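PDB 3DKR: esterase D from Lactobacillus rhamnosus, which probably hydrolyses carboxylic esters, working as a serine hydrolase of the alpha/beta hydrolase fold. Local coordinates for residues Ala30-Pro35 with Pro136-Tyr141; Asn36-Met41 with Phe98-Gly103; Pro126-Lys131 with Gly200-Gln205; Thr187-Ala192 with Asp208-Ala213. All coordinates share one frame; numbering follows the deposited sequence.

Contact 1: residues Ala30-Pro35 with Pro136-Tyr141; sequences AYTGSP and PGFLKY. With ACT (acetate ion), chain B.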
loop_
_atom_site.group_PDB
_atom_site.type_symbol
_atom_site.label_atom_id
_atom_site.label_comp_id
_atom_site.label_asym_id
_atom_site.label_seq_id
_atom_site.Cartn_x
_atom_site.Cartn_y
_atom_site.Cartn_z
ATOM N N ALA A 30 -3.759 2.011 1.928
ATOM C CA ALA A 30 -4.738 0.940 1.692
ATOM C C ALA A 30 -6.001 1.410 0.988
ATOM O O ALA A 30 -6.356 2.585 1.036
ATOM C CB ALA A 30 -5.120 0.312 3.016
ATOM N N TYR A 31 -6.694 0.458 0.366
ATOM C CA TYR A 31 -8.025 0.710 -0.182
ATOM C C TYR A 31 -8.971 1.014 0.993
ATOM O O TYR A 31 -8.999 0.280 1.975
ATOM C CB TYR A 31 -8.494 -0.523 -0.918
ATOM C CG TYR A 31 -9.801 -0.406 -1.658
ATOM C CD1 TYR A 31 -10.010 0.593 -2.592
ATOM C CD2 TYR A 31 -10.793 -1.361 -1.479
ATOM C CE1 TYR A 31 -11.206 0.676 -3.297
ATOM C CE2 TYR A 31 -11.984 -1.295 -2.181
ATOM C CZ TYR A 31 -12.185 -0.286 -3.093
ATOM O OH TYR A 31 -13.374 -0.229 -3.808
ATOM N N THR A 32 -9.729 2.101 0.840
ATOM C CA THR A 32 -10.530 2.748 1.893
ATOM C C THR A 32 -9.684 3.418 2.979
ATOM O O THR A 32 -10.225 4.048 3.900
ATOM C CB THR A 32 -11.572 1.814 2.570
ATOM O OG1 THR A 32 -10.947 0.934 3.526
ATOM C CG2 THR A 32 -12.358 1.031 1.538
ATOM N N GLY A 33 -8.361 3.310 2.872
ATOM C CA GLY A 33 -7.469 3.936 3.840
ATOM C C GLY A 33 -7.146 5.365 3.486
ATOM O O GLY A 33 -7.916 6.063 2.802
ATOM N N SER A 34 -5.960 5.803 3.913
ATOM C CA SER A 34 -5.540 7.186 3.737
ATOM C C SER A 34 -4.114 7.292 4.246
ATOM O O SER A 34 -3.551 6.272 4.735
ATOM C CB SER A 34 -6.430 8.132 4.547
ATOM O OG SER A 34 -6.063 8.129 5.918
ATOM N N PRO A 35 -3.508 8.483 4.119
ATOM C CA PRO A 35 -2.180 8.635 4.733
ATOM C C PRO A 35 -2.114 8.225 6.220
ATOM O O PRO A 35 -1.050 7.838 6.686
ATOM C CB PRO A 35 -1.867 10.114 4.508
ATOM C CG PRO A 35 -2.565 10.416 3.172
ATOM C CD PRO A 35 -3.875 9.662 3.307
ATOM N N PRO A 136 -17.304 -6.955 2.841
ATOM C CA PRO A 136 -17.798 -6.635 4.186
ATOM C C PRO A 136 -17.006 -5.505 4.848
ATOM O O PRO A 136 -17.592 -4.638 5.510
ATOM C CB PRO A 136 -17.634 -7.954 4.948
ATOM C CG PRO A 136 -17.569 -8.987 3.894
ATOM C CD PRO A 136 -16.855 -8.352 2.749
ATOM N N GLY A 137 -15.693 -5.503 4.634
ATOM C CA GLY A 137 -14.854 -4.420 5.133
ATOM C C GLY A 137 -15.290 -3.054 4.624
ATOM O O GLY A 137 -15.377 -2.095 5.395
ATOM N N PHE A 138 -15.564 -2.957 3.325
ATOM C CA PHE A 138 -15.965 -1.683 2.723
ATOM C C PHE A 138 -17.309 -1.254 3.297
ATOM O O PHE A 138 -17.476 -0.112 3.699
ATOM C CB PHE A 138 -16.052 -1.777 1.193
ATOM C CG PHE A 138 -16.130 -0.439 0.513
ATOM C CD1 PHE A 138 -15.040 0.069 -0.189
ATOM C CD2 PHE A 138 -17.290 0.341 0.585
ATOM C CE1 PHE A 138 -15.113 1.303 -0.809
ATOM C CE2 PHE A 138 -17.352 1.581 -0.029
ATOM C CZ PHE A 138 -16.265 2.060 -0.729
ATOM N N LEU A 139 -18.262 -2.183 3.342
ATOM C CA LEU A 139 -19.587 -1.868 3.877
ATOM C C LEU A 139 -19.498 -1.367 5.324
ATOM O O LEU A 139 -20.177 -0.407 5.695
ATOM C CB LEU A 139 -20.537 -3.073 3.749
ATOM C CG LEU A 139 -20.900 -3.441 2.306
ATOM C CD1 LEU A 139 -21.457 -4.880 2.187
ATOM C CD2 LEU A 139 -21.882 -2.434 1.731
ATOM N N LYS A 140 -18.632 -1.987 6.123
ATOM C CA LYS A 140 -18.486 -1.619 7.539
ATOM C C LYS A 140 -17.788 -0.265 7.679
ATOM O O LYS A 140 -18.147 0.548 8.527
ATOM C CB LYS A 140 -17.721 -2.697 8.296
ATOM C CG LYS A 140 -18.519 -3.963 8.511
ATOM N N TYR A 141 -16.782 -0.038 6.846
ATOM C CA TYR A 141 -16.115 1.256 6.760
ATOM C C TYR A 141 -17.127 2.356 6.475
ATOM O O TYR A 141 -17.179 3.353 7.193
ATOM C CB TYR A 141 -15.053 1.213 5.650
ATOM C CG TYR A 141 -14.516 2.569 5.234
ATOM C CD1 TYR A 141 -13.528 3.193 5.975
ATOM C CD2 TYR A 141 -14.982 3.214 4.091
ATOM C CE1 TYR A 141 -13.020 4.418 5.595
ATOM C CE2 TYR A 141 -14.477 4.461 3.708
ATOM C CZ TYR A 141 -13.494 5.051 4.464
ATOM O OH TYR A 141 -12.975 6.283 4.116
HETATM C C ACT B . -5.490 -2.609 1.601
HETATM O O ACT B . -5.347 -1.984 0.507
HETATM O OXT ACT B . -4.463 -2.907 2.276
HETATM C CH3 ACT B . -6.851 -2.991 2.112
HETATM O O HOH W 1 -10.550 6.873 2.600
#
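Tyr31 meets Phe138 obliquely: the ring centroids lie 5.8 Å apart with the planes at 45°. With CG anti to the backbone N (chi1 -175°), the tyrosine ring is carried out to the helix, where Tyr31 OH comes 3.8 Å from Phe138 CE1; Tyr31 OH is also hydrogen-bonded to Gln165 OE1 of helix 155-178. Tyr31 N donates a nearly straight bond to acetate O over 2.8 Å, one of several protein groups holding the ion.

Tyr31 and Thr32 are the central residues of a type II turn closed by Gly33 N to Ala30 O. In alpha/beta hydrolases the loop that follows this strand commonly supplies an oxyanion-hole N-H, and Tyr31 N is consistent with that part. Helix 134-149 follows strand 119-122 and precedes strand 187-192 of the sheet, a position where relatives carry a cap or lid, and probably so here.

Thr32 divides its branches. Thr32 OG1, lodged between backbone N and carbonyl carbon (chi1 78°), turns back at 2.6 Å to use an in-plane lone pair of Tyr31 O. Thr32 CG2 presses on Phe138 CD1 at only 3.3 Å, a tight approach. Thr32 CB sits over the centre of the Tyr141 face, 3.9 Å from the ring centroid, in a CH-pi contact. Gly33 O receives a bond from a water 2.8 Å away that also pairs with Tyr141 OH. Shortening Tyr141 to an alanine is likely to leave Thr32 CB without its aromatic cover and that water without the Tyr141 hydroxyl it pairs with.

Contact 2: residues Asn36-Met41 with Phe98-Gly103; sequences NDMNFM and FGLSLG. With ACT (acetate ion), chain B.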
loop_
_atom_site.group_PDB
_atom_site.type_symbol
_atom_site.label_atom_id
_atom_site.label_comp_id
_atom_site.label_asym_id
_atom_site.label_seq_id
_atom_site.Cartn_x
_atom_site.Cartn_y
_atom_site.Cartn_z
ATOM N N ASN A 36 -3.232 8.270 6.950
ATOM C CA ASN A 36 -3.207 7.837 8.354
ATOM C C ASN A 36 -2.710 6.407 8.554
ATOM O O ASN A 36 -2.145 6.077 9.608
ATOM C CB ASN A 36 -4.581 7.973 8.998
ATOM C CG ASN A 36 -5.022 9.421 9.156
ATOM O OD1 ASN A 36 -6.213 9.741 8.997
ATOM N ND2 ASN A 36 -4.086 10.291 9.487
ATOM N N ASP A 37 -2.910 5.562 7.534
ATOM C CA ASP A 37 -2.446 4.175 7.551
ATOM C C ASP A 37 -0.936 4.112 7.813
ATOM O O ASP A 37 -0.431 3.119 8.315
ATOM C CB ASP A 37 -2.687 3.494 6.193
ATOM C CG ASP A 37 -4.160 3.352 5.817
ATOM O OD1 ASP A 37 -5.049 3.461 6.687
ATOM O OD2 ASP A 37 -4.400 3.126 4.612
ATOM N N MET A 38 -0.236 5.188 7.460
ATOM C CA MET A 38 1.221 5.198 7.465
ATOM C C MET A 38 1.831 6.121 8.527
ATOM O O MET A 38 3.051 6.304 8.551
ATOM C CB MET A 38 1.741 5.608 6.076
ATOM C CG MET A 38 1.384 4.636 4.950
ATOM S SD MET A 38 2.147 3.036 5.231
ATOM C CE MET A 38 1.701 2.180 3.714
ATOM N N ASN A 39 1.015 6.709 9.409
ATOM C CA ASN A 39 1.557 7.644 10.411
ATOM C C ASN A 39 2.667 7.028 11.260
ATOM O O ASN A 39 3.741 7.615 11.408
ATOM C CB ASN A 39 0.458 8.141 11.362
ATOM C CG ASN A 39 -0.561 9.013 10.681
ATOM O OD1 ASN A 39 -0.373 9.450 9.538
ATOM N ND2 ASN A 39 -1.677 9.289 11.390
ATOM N N PHE A 40 2.421 5.856 11.823
ATOM C CA PHE A 40 3.430 5.243 12.699
ATOM C C PHE A 40 4.700 4.906 11.909
ATOM O O PHE A 40 5.817 5.164 12.369
ATOM C CB PHE A 40 2.940 3.965 13.368
ATOM C CG PHE A 40 1.713 4.130 14.245
ATOM C CD1 PHE A 40 1.266 5.373 14.695
ATOM C CD2 PHE A 40 1.017 2.995 14.623
ATOM C CE1 PHE A 40 0.115 5.461 15.495
ATOM C CE2 PHE A 40 -0.105 3.076 15.424
ATOM C CZ PHE A 40 -0.554 4.294 15.867
ATOM N N MET A 41 4.526 4.305 10.735
ATOM C CA MET A 41 5.668 3.875 9.913
ATOM C C MET A 41 6.498 5.085 9.511
ATOM O O MET A 41 7.740 5.110 9.658
ATOM C CB MET A 41 5.176 3.098 8.679
ATOM C CG MET A 41 6.245 2.773 7.611
ATOM S SD MET A 41 7.557 1.694 8.237
ATOM C CE MET A 41 6.644 0.168 8.484
ATOM N N PHE A 98 7.038 1.387 -0.801
ATOM C CA PHE A 98 6.283 0.306 -0.151
ATOM C C PHE A 98 4.810 0.664 -0.117
ATOM O O PHE A 98 4.458 1.832 -0.135
ATOM C CB PHE A 98 6.719 0.103 1.306
ATOM C CG PHE A 98 8.196 -0.112 1.492
ATOM C CD1 PHE A 98 8.752 -1.380 1.341
ATOM C CD2 PHE A 98 9.013 0.932 1.901
ATOM C CE1 PHE A 98 10.104 -1.587 1.539
ATOM C CE2 PHE A 98 10.370 0.735 2.074
ATOM C CZ PHE A 98 10.903 -0.530 1.917
ATOM N N GLY A 99 3.965 -0.351 0.008
ATOM C CA GLY A 99 2.537 -0.115 0.179
ATOM C C GLY A 99 1.816 -1.242 0.867
ATOM O O GLY A 99 2.379 -2.320 1.073
ATOM N N LEU A 100 0.564 -0.969 1.250
ATOM C CA LEU A 100 -0.340 -1.991 1.802
ATOM C C LEU A 100 -0.922 -2.815 0.640
ATOM O O LEU A 100 -0.233 -2.972 -0.373
ATOM C CB LEU A 100 -1.398 -1.356 2.717
ATOM C CG LEU A 100 -0.815 -1.082 4.111
ATOM C CD1 LEU A 100 -1.561 0.054 4.834
ATOM C CD2 LEU A 100 -0.818 -2.356 4.951
ATOM N N SER A 101 -2.103 -3.429 0.755
ATOM C CA SER A 101 -2.521 -4.312 -0.363
ATOM C C SER A 101 -2.677 -3.516 -1.665
ATOM O O SER A 101 -2.071 -3.854 -2.689
ATOM C CB SER A 101 -3.786 -5.123 -0.058
ATOM O OG SER A 101 -3.584 -6.086 0.962
ATOM N N LEU A 102 -3.457 -2.449 -1.618
ATOM C CA LEU A 102 -3.670 -1.615 -2.796
ATOM C C LEU A 102 -2.381 -0.890 -3.182
ATOM O O LEU A 102 -1.885 -1.040 -4.300
ATOM C CB LEU A 102 -4.804 -0.612 -2.547
ATOM C CG LEU A 102 -5.057 0.346 -3.705
ATOM C CD1 LEU A 102 -5.632 -0.365 -4.942
ATOM C CD2 LEU A 102 -5.979 1.469 -3.234
ATOM N N GLY A 103 -1.830 -0.114 -2.250
ATOM C CA GLY A 103 -0.587 0.617 -2.502
ATOM C C GLY A 103 0.519 -0.311 -2.975
ATOM O O GLY A 103 1.359 0.083 -3.789
HETATM C C ACT B . -5.490 -2.609 1.601
HETATM O O ACT B . -5.347 -1.984 0.507
HETATM O OXT ACT B . -4.463 -2.907 2.276
HETATM C CH3 ACT B . -6.851 -2.991 2.112
#
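Met38 overlaps Leu100 with the end of its chain: Met38 CE lies 4.1 Å from Leu100 CD1 and equally near Leu100 CG, the two chains running alongside each other in opposing directions. The second segment is the nucleophile elbow of the alpha/beta hydrolase fold, running from the end of strand 94-99 through the Gly-X-Ser-X-Gly sequence of residues 99 to 103 into helix 101-113. Ser101, the predicted nucleophile, is placed at that turn.

A bend at chi2 (-63°) lets the methionine reach the elbow although its CA-CB bond does not aim at it, and Met38 CE also comes within 4.3 Å of Gly99 CA. The absence of a side chain on Gly99 has a geometric reason, since a CB there would collide with Gly103 C across the elbow.

Leu100 CD1 is met from the other segment a second time, by Asp37 CB at 3.9 Å. Asp37 OD2 accepts from Ala30 N and Ser34 N, which ties the 3-10 segment to the 30-35 loop.

Past Leu100 the backbone turns its amides to an acetate, probably from the crystallisation liquor, which occupies what is probably the oxyanion hole and which His226 also grips. Ser101 N donates separately to acetate OXT, 2.9 Å away at 148°. Leu102 N, following the nucleophile and so probably the usual oxyanion-hole donor of this fold, shares acetate O with Tyr31 N, donating to it over 2.9 Å at 158°.

Contact 3: residues Pro126-Lys131 with Gly200-Gln205; sequences PILPGK and GRLAYQ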
loop_
_atom_site.group_PDB
_atom_site.type_symbol
_atom_site.label_atom_id
_atom_site.label_comp_id
_atom_site.label_asym_id
_atom_site.label_seq_id
_atom_site.Cartn_x
_atom_site.Cartn_y
_atom_site.Cartn_z
ATOM N N PRO A 126 -1.289 -8.544 -2.587
ATOM C CA PRO A 126 -2.101 -7.757 -3.501
ATOM C C PRO A 126 -3.564 -8.170 -3.496
ATOM O O PRO A 126 -3.915 -9.240 -2.992
ATOM C CB PRO A 126 -1.458 -8.043 -4.869
ATOM C CG PRO A 126 -0.796 -9.361 -4.715
ATOM C CD PRO A 126 -0.340 -9.425 -3.296
ATOM N N ILE A 127 -4.384 -7.308 -4.094
ATOM C CA ILE A 127 -5.798 -7.545 -4.307
ATOM C C ILE A 127 -5.922 -8.248 -5.642
ATOM O O ILE A 127 -5.765 -7.612 -6.688
ATOM C CB ILE A 127 -6.562 -6.205 -4.313
ATOM C CG1 ILE A 127 -6.398 -5.499 -2.962
ATOM C CG2 ILE A 127 -8.041 -6.416 -4.636
ATOM C CD1 ILE A 127 -6.897 -4.083 -2.933
ATOM N N LEU A 128 -6.175 -9.555 -5.586
ATOM C CA LEU A 128 -6.285 -10.412 -6.781
ATOM C C LEU A 128 -7.625 -11.149 -6.821
ATOM O O LEU A 128 -8.245 -11.396 -5.786
ATOM C CB LEU A 128 -5.125 -11.418 -6.819
ATOM C CG LEU A 128 -3.777 -10.805 -7.201
ATOM C CD1 LEU A 128 -2.653 -11.794 -6.932
ATOM C CD2 LEU A 128 -3.728 -10.373 -8.665
ATOM N N PRO A 129 -8.073 -11.535 -8.022
ATOM C CA PRO A 129 -9.436 -12.067 -8.124
ATOM C C PRO A 129 -9.627 -13.331 -7.302
ATOM O O PRO A 129 -8.804 -14.252 -7.372
ATOM C CB PRO A 129 -9.622 -12.317 -9.624
ATOM C CG PRO A 129 -8.229 -12.363 -10.190
ATOM C CD PRO A 129 -7.396 -11.473 -9.330
ATOM N N GLY A 130 -10.683 -13.328 -6.489
ATOM C CA GLY A 130 -11.079 -14.474 -5.689
ATOM C C GLY A 130 -10.360 -14.632 -4.365
ATOM O O GLY A 130 -10.659 -15.568 -3.617
ATOM N N LYS A 131 -9.443 -13.709 -4.057
ATOM C CA LYS A 131 -8.528 -13.856 -2.917
ATOM C C LYS A 131 -8.658 -12.759 -1.864
ATOM O O LYS A 131 -7.691 -12.449 -1.150
ATOM C CB LYS A 131 -7.099 -13.877 -3.444
ATOM C CG LYS A 131 -6.866 -14.891 -4.551
ATOM C CD LYS A 131 -7.051 -16.291 -4.048
ATOM C CE LYS A 131 -6.490 -17.341 -5.014
ATOM N NZ LYS A 131 -6.532 -18.694 -4.403
ATOM N N GLY A 200 -3.544 -14.375 2.910
ATOM C CA GLY A 200 -2.119 -14.229 3.116
ATOM C C GLY A 200 -1.257 -15.210 2.358
ATOM O O GLY A 200 -0.064 -14.989 2.198
ATOM N N ARG A 201 -1.835 -16.328 1.916
ATOM C CA ARG A 201 -1.080 -17.267 1.096
ATOM C C ARG A 201 -0.534 -16.608 -0.173
ATOM O O ARG A 201 0.450 -17.083 -0.765
ATOM C CB ARG A 201 -1.947 -18.474 0.736
ATOM C CG ARG A 201 -2.117 -19.408 1.896
ATOM C CD ARG A 201 -3.101 -20.530 1.614
ATOM N NE ARG A 201 -4.432 -20.027 1.339
ATOM C CZ ARG A 201 -5.481 -20.812 1.111
ATOM N NH1 ARG A 201 -5.341 -22.133 1.139
ATOM N NH2 ARG A 201 -6.670 -20.280 0.860
ATOM N N LEU A 202 -1.177 -15.525 -0.616
ATOM C CA LEU A 202 -0.687 -14.787 -1.787
ATOM C C LEU A 202 0.740 -14.270 -1.607
ATOM O O LEU A 202 1.464 -14.077 -2.587
ATOM C CB LEU A 202 -1.610 -13.610 -2.122
ATOM C CG LEU A 202 -2.821 -13.913 -2.982
ATOM C CD1 LEU A 202 -3.543 -15.163 -2.520
ATOM C CD2 LEU A 202 -3.754 -12.674 -2.963
ATOM N N ALA A 203 1.142 -14.032 -0.363
ATOM C CA ALA A 203 2.482 -13.522 -0.101
ATOM C C ALA A 203 3.540 -14.513 -0.602
ATOM O O ALA A 203 4.576 -14.113 -1.130
ATOM C CB ALA A 203 2.654 -13.247 1.387
ATOM N N TYR A 204 3.281 -15.805 -0.407
ATOM C CA TYR A 204 4.188 -16.845 -0.881
ATOM C C TYR A 204 4.226 -16.915 -2.396
ATOM O O TYR A 204 5.285 -17.118 -2.999
ATOM C CB TYR A 204 3.778 -18.200 -0.319
ATOM C CG TYR A 204 3.782 -18.260 1.186
ATOM C CD1 TYR A 204 4.977 -18.304 1.886
ATOM C CD2 TYR A 204 2.606 -18.261 1.909
ATOM C CE1 TYR A 204 5.001 -18.369 3.278
ATOM C CE2 TYR A 204 2.609 -18.313 3.287
ATOM C CZ TYR A 204 3.812 -18.377 3.975
ATOM O OH TYR A 204 3.851 -18.441 5.347
ATOM N N GLN A 205 3.075 -16.713 -3.036
ATOM C CA GLN A 205 3.055 -16.674 -4.497
ATOM C C GLN A 205 3.842 -15.473 -5.043
ATOM O O GLN A 205 4.536 -15.573 -6.065
ATOM C CB GLN A 205 1.615 -16.649 -5.025
ATOM C CG GLN A 205 0.851 -17.960 -4.892
ATOM C CD GLN A 205 -0.257 -18.091 -5.954
ATOM O OE1 GLN A 205 -0.813 -17.090 -6.425
ATOM N NE2 GLN A 205 -0.546 -19.324 -6.362
#
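Pro126 and Leu202 bring the two backbones to a CA-CA distance of 7.4 Å. In the alpha/beta hydrolase fold of this chain, 126-131 is the loop that leaves strand 119-122 for helix 134-149, and 200-205 leads into the helix that follows strand 187-192. The segment 126-131 ends in a type II turn from Leu128 to Lys131, closed by Lys131 N to Leu128 O at 3.1 Å; Gly130 takes the positive phi of 84° that suits a glycine. No hydrogen bond joins the segments, so the contact rests on packing.

Leu202 carries nearly all of it. Leu202 CD2 touches Pro126 O at 3.4 Å, Lys131 CB at 3.6 Å and, more loosely, Leu128 CD1 at 4.2 Å. With only a CB at Leu202, as in an alanine, a gap would probably open between loop and helix, leaving Leu128 and the Lys131 methylenes without their partner.

Lys131 crosses the leucine obliquely. The bend at chi2 (-65°) folds its chain alongside the other methyl, while its backbone is hydrogen-bonded to Asp199, whose carboxylate also forms a salt bridge with Arg201. Three successive lysine carbons line Leu202 CD1: Lys131 CB and CG at 3.9 Å each, then Lys131 CD at 4.0 Å.

Contact 4: residues Thr187-Ala192 with Asp208-Ala213; sequences TFIGQA and DALINA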
loop_
_atom_site.group_PDB
_atom_site.type_symbol
_atom_site.label_atom_id
_atom_site.label_comp_id
_atom_site.label_asym_id
_atom_site.label_seq_id
_atom_site.Cartn_x
_atom_site.Cartn_y
_atom_site.Cartn_z
ATOM N N THR A 187 13.386 -6.962 -2.883
ATOM C CA THR A 187 11.955 -6.807 -2.577
ATOM C C THR A 187 11.633 -7.286 -1.170
ATOM O O THR A 187 12.040 -8.372 -0.753
ATOM C CB THR A 187 11.108 -7.573 -3.587
ATOM O OG1 THR A 187 11.441 -7.140 -4.907
ATOM C CG2 THR A 187 9.611 -7.365 -3.333
ATOM N N PHE A 188 10.874 -6.458 -0.459
ATOM C CA PHE A 188 10.401 -6.731 0.889
ATOM C C PHE A 188 8.967 -7.225 0.818
ATOM O O PHE A 188 8.140 -6.651 0.112
ATOM C CB PHE A 188 10.450 -5.447 1.731
ATOM C CG PHE A 188 10.034 -5.638 3.155
ATOM C CD1 PHE A 188 10.975 -5.951 4.132
ATOM C CD2 PHE A 188 8.701 -5.557 3.527
ATOM C CE1 PHE A 188 10.593 -6.150 5.459
ATOM C CE2 PHE A 188 8.321 -5.744 4.848
ATOM C CZ PHE A 188 9.270 -6.059 5.814
ATOM N N ILE A 189 8.677 -8.285 1.564
ATOM C CA ILE A 189 7.302 -8.798 1.674
ATOM C C ILE A 189 6.933 -9.004 3.127
ATOM O O ILE A 189 7.566 -9.801 3.827
ATOM C CB ILE A 189 7.103 -10.129 0.927
ATOM C CG1 ILE A 189 7.448 -9.967 -0.552
ATOM C CG2 ILE A 189 5.652 -10.613 1.124
ATOM C CD1 ILE A 189 7.398 -11.270 -1.392
ATOM N N GLY A 190 5.934 -8.259 3.599
ATOM C CA GLY A 190 5.367 -8.462 4.912
ATOM C C GLY A 190 3.901 -8.825 4.801
ATOM O O GLY A 190 3.182 -8.272 3.965
ATOM N N GLN A 191 3.449 -9.756 5.636
ATOM C CA GLN A 191 2.077 -10.244 5.569
ATOM C C GLN A 191 1.560 -10.613 6.958
ATOM O O GLN A 191 2.206 -11.371 7.679
ATOM C CB GLN A 191 2.021 -11.468 4.666
ATOM C CG GLN A 191 0.665 -12.133 4.575
ATOM C CD GLN A 191 -0.408 -11.203 4.095
ATOM O OE1 GLN A 191 -0.324 -10.677 2.981
ATOM N NE2 GLN A 191 -1.454 -11.030 4.905
ATOM N N ALA A 192 0.392 -10.087 7.298
ATOM C CA ALA A 192 -0.311 -10.430 8.535
ATOM C C ALA A 192 -0.717 -11.909 8.535
ATOM O O ALA A 192 -1.227 -12.409 7.531
ATOM C CB ALA A 192 -1.548 -9.544 8.696
ATOM N N ASP A 208 7.510 -16.302 -4.676
ATOM C CA ASP A 208 7.921 -17.281 -5.683
ATOM C C ASP A 208 7.971 -16.735 -7.120
ATOM O O ASP A 208 8.710 -17.272 -7.958
ATOM C CB ASP A 208 7.007 -18.511 -5.626
ATOM C CG ASP A 208 7.132 -19.290 -4.326
ATOM O OD1 ASP A 208 8.027 -19.005 -3.496
ATOM O OD2 ASP A 208 6.310 -20.220 -4.137
ATOM N N ALA A 209 7.185 -15.696 -7.425
ATOM C CA ALA A 209 7.134 -15.141 -8.786
ATOM C C ALA A 209 8.296 -14.196 -9.060
ATOM O O ALA A 209 8.560 -13.871 -10.215
ATOM C CB ALA A 209 5.810 -14.402 -9.039
ATOM N N LEU A 210 8.969 -13.748 -7.998
ATOM C CA LEU A 210 10.041 -12.745 -8.112
ATOM C C LEU A 210 11.358 -13.426 -8.479
ATOM O O LEU A 210 12.355 -13.316 -7.766
ATOM C CB LEU A 210 10.169 -11.952 -6.815
ATOM C CG LEU A 210 8.996 -10.974 -6.607
ATOM C CD1 LEU A 210 8.877 -10.565 -5.154
ATOM C CD2 LEU A 210 9.120 -9.766 -7.511
ATOM N N ILE A 211 11.356 -14.109 -9.615
ATOM C CA ILE A 211 12.470 -14.999 -9.968
ATOM C C ILE A 211 13.770 -14.245 -10.278
ATOM O O ILE A 211 14.867 -14.815 -10.168
ATOM C CB ILE A 211 12.098 -15.937 -11.146
ATOM C CG1 ILE A 211 11.759 -15.151 -12.404
ATOM C CG2 ILE A 211 10.914 -16.839 -10.757
ATOM C CD1 ILE A 211 11.671 -16.048 -13.644
ATOM N N ASN A 212 13.653 -12.971 -10.638
ATOM C CA ASN A 212 14.818 -12.147 -11.002
ATOM C C ASN A 212 15.218 -11.075 -9.980
ATOM O O ASN A 212 16.187 -10.338 -10.194
ATOM C CB ASN A 212 14.570 -11.525 -12.358
ATOM C CG ASN A 212 14.469 -12.575 -13.448
ATOM O OD1 ASN A 212 15.278 -13.508 -13.485
ATOM N ND2 ASN A 212 13.491 -12.438 -14.327
ATOM N N ALA A 213 14.490 -11.000 -8.871
ATOM C CA ALA A 213 14.802 -10.035 -7.807
ATOM C C ALA A 213 16.154 -10.369 -7.183
ATOM O O ALA A 213 16.470 -11.544 -6.956
ATOM C CB ALA A 213 13.722 -10.041 -6.732
#
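Leu210, the residue that packs on Thr187 and Ile189, is the centre of an inverse gamma turn (phi -84°, psi 59°), with a weak bond from Ile211 N to Ala209 O spanning it. The same residue starts a type I turn that runs to Ala213, so two overlapping turns follow the end of helix 202-209.

Leu210 CD1 makes the close approaches to the strand. Leu210 CD1 comes tip to tip with Thr187 CG2 at 3.8 Å and with Ile189 CD1 at 4.1 Å; these two residues are two apart on strand 187-192 and therefore lie on one side of it. In Thr187 the methyl stands anti to the backbone N, which turns it to the leucine, whereas OG1 is hydrogen-bonded to Gln185 O just before the strand. Thr187 OG1 also passes Ala213 CB at 4.1 Å, a van der Waals distance, with the alanine coming from the far end of the type I turn.

Ile189 is covered further by Ala203, Leu206 and Arg207 of the helix. With Thr187 and Ile189 backbones bonded to the neighbouring strand at Asp217, the contact lies inside the beta-alpha-beta unit of strand 187-192, helix 202-209 and strand 216-221, at the 216-221 edge of the alpha/beta hydrolase sheet.

Overall arrangement
From the N terminus, contact 1 opens at 30-35 and contact 2 directly after it at 36-41. Contact 2 closes first, at 98-103, and so nests within contact 1, which closes only at 136-141; the two share the acetate and touch through Ala30 CB against Leu100 CD1. Before contact 1 closes, contact 3 has opened at 126-131, so these two cross. Contact 4 opens at 187-192, contact 3 closes at 200-205 and contact 4 at 208-213, a second crossing that shares helix 202-209. Ile127 packs on Ser101 between contacts 3 and 2, and Phe98 on Phe188 between contacts 2 and 4. Together they tie helix 134-149, the nucleophile elbow and the sheet edge.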